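PDB 2I2X: methanol--corrinoid protein co-methyltransferase from Methanosarcina barkeri, which catalyses methyl transfer from methanol to the cob(I)amide carried by its partner subunit MtaC, a zinc-dependent step of methanogenesis from methanol. Local coordinates for residues 85-89 / 90-94. Numbering follows the deposited sequence.
Sequences TEHVQ and QMSNN. With K (potassium ion), chain S.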
# COMPACT_ATOMS: atom_id res chain seq x y z
N THR A 85 -3.09 17.79 -2.48
CA THR A 85 -3.64 18.01 -1.14
C THR A 85 -5.14 18.24 -1.20
O THR A 85 -5.60 19.29 -1.67
CB THR A 85 -2.97 19.23 -0.45
OG1 THR A 85 -1.54 19.10 -0.52
CG2 THR A 85 -3.37 19.34 0.99
N GLU A 86 -5.91 17.26 -0.74
CA GLU A 86 -7.35 17.43 -0.60
C GLU A 86 -7.64 18.05 0.72
O GLU A 86 -7.54 17.39 1.73
CB GLU A 86 -8.07 16.09 -0.66
CG GLU A 86 -7.93 15.43 -2.01
CD GLU A 86 -8.69 14.15 -2.14
OE1 GLU A 86 -8.45 13.20 -1.36
OE2 GLU A 86 -9.55 14.07 -3.05
N HIS A 87 -8.04 19.32 0.72
CA HIS A 87 -8.38 20.04 1.96
C HIS A 87 -9.19 19.20 2.94
O HIS A 87 -10.19 18.64 2.57
CB HIS A 87 -9.12 21.33 1.64
CG HIS A 87 -8.24 22.42 1.10
ND1 HIS A 87 -8.57 23.75 1.17
CD2 HIS A 87 -7.02 22.37 0.49
CE1 HIS A 87 -7.61 24.48 0.62
NE2 HIS A 87 -6.66 23.66 0.20
N VAL A 88 -8.71 19.06 4.18
CA VAL A 88 -9.62 18.80 5.30
C VAL A 88 -10.52 20.04 5.43
O VAL A 88 -10.12 21.14 5.04
CB VAL A 88 -8.89 18.56 6.66
CG1 VAL A 88 -8.04 17.30 6.60
CG2 VAL A 88 -8.08 19.76 7.06
N GLN A 89 -11.71 19.89 5.99
CA GLN A 89 -12.73 20.95 5.91
C GLN A 89 -12.20 22.27 6.47
O GLN A 89 -12.48 23.35 5.91
CB GLN A 89 -14.03 20.54 6.61
CG GLN A 89 -13.89 20.24 8.12
CD GLN A 89 -13.84 21.51 9.00
OE1 GLN A 89 -14.27 22.61 8.59
NE2 GLN A 89 -13.29 21.36 10.21
N GLN A 90 -11.40 22.18 7.53
CA GLN A 90 -10.91 23.37 8.20
C GLN A 90 -9.98 24.20 7.34
O GLN A 90 -9.88 25.41 7.55
CB GLN A 90 -10.28 23.05 9.57
CG GLN A 90 -9.10 22.10 9.55
CD GLN A 90 -9.45 20.70 10.06
OE1 GLN A 90 -10.37 20.02 9.57
NE2 GLN A 90 -8.67 20.24 11.04
N MET A 91 -9.35 23.57 6.36
CA MET A 91 -8.45 24.29 5.44
C MET A 91 -9.20 25.15 4.43
O MET A 91 -8.62 26.06 3.82
CB MET A 91 -7.56 23.31 4.69
CG MET A 91 -6.49 22.69 5.56
SD MET A 91 -5.78 21.20 4.86
CE MET A 91 -4.98 21.85 3.38
N SER A 92 -10.48 24.84 4.25
CA SER A 92 -11.28 25.53 3.27
C SER A 92 -12.14 26.58 3.94
O SER A 92 -12.30 27.67 3.40
CB SER A 92 -12.16 24.54 2.51
OG SER A 92 -11.39 23.73 1.67
N ASN A 93 -12.68 26.24 5.12
CA ASN A 93 -13.48 27.15 5.94
C ASN A 93 -12.68 28.34 6.47
O ASN A 93 -13.24 29.40 6.68
CB ASN A 93 -14.17 26.41 7.08
CG ASN A 93 -15.35 25.57 6.60
OD1 ASN A 93 -16.27 26.08 5.95
ND2 ASN A 93 -15.31 24.27 6.88
N ASN A 94 -11.38 28.14 6.64
CA ASN A 94 -10.44 29.22 6.94
C ASN A 94 -9.45 29.30 5.80
O ASN A 94 -8.40 28.65 5.83
CB ASN A 94 -9.70 28.95 8.25
CG ASN A 94 -10.64 28.54 9.38
OD1 ASN A 94 -11.33 29.39 9.96
ND2 ASN A 94 -10.69 27.24 9.67
K K S . -11.30 12.51 -3.05
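At the C-terminal end of TIM-barrel strand 80-86, H87 starts the turn into the short helix 89-93 and lays its imidazole against M91 and S92. M91 CB sits over one ring face, 4.0 Å from the centroid and 26° off the normal, a CH-pi contact. M91 bends at its thioether, bringing CE to 3.6 Å from H87 CD2. The same methyl reaches T85 CG2 at 3.8 Å, while SD rests 3.5 Å from V88 CG2. At the ring edge H87 ND1 shares a hydrogen bond of 2.9 Å with S92 OG, a hydroxyl also bonded to G127 N beyond strand 119-126. Without the ring, as with an alanine at H87, S92 OG is likely to lose one of its partners and M91 the surface its CB and CE pack on, so that its thioether could shift. One residue before, E86 faces away from the helix and its OE2 binds the potassium ion at 2.3 Å, alongside E164, which also ligates the zinc. The helix opens with M91 N bonded to V88 O, and Q89 O accepts from both S92 N and N93 N. With CG between its backbone N and carbonyl carbon (chi1 61°) and a bend at chi2, Q89 folds its amide back over the first turn. There N93 ND2 donates to Q89 OE1 at 2.6 Å, in the carbonyl plane, the two amides 44° apart.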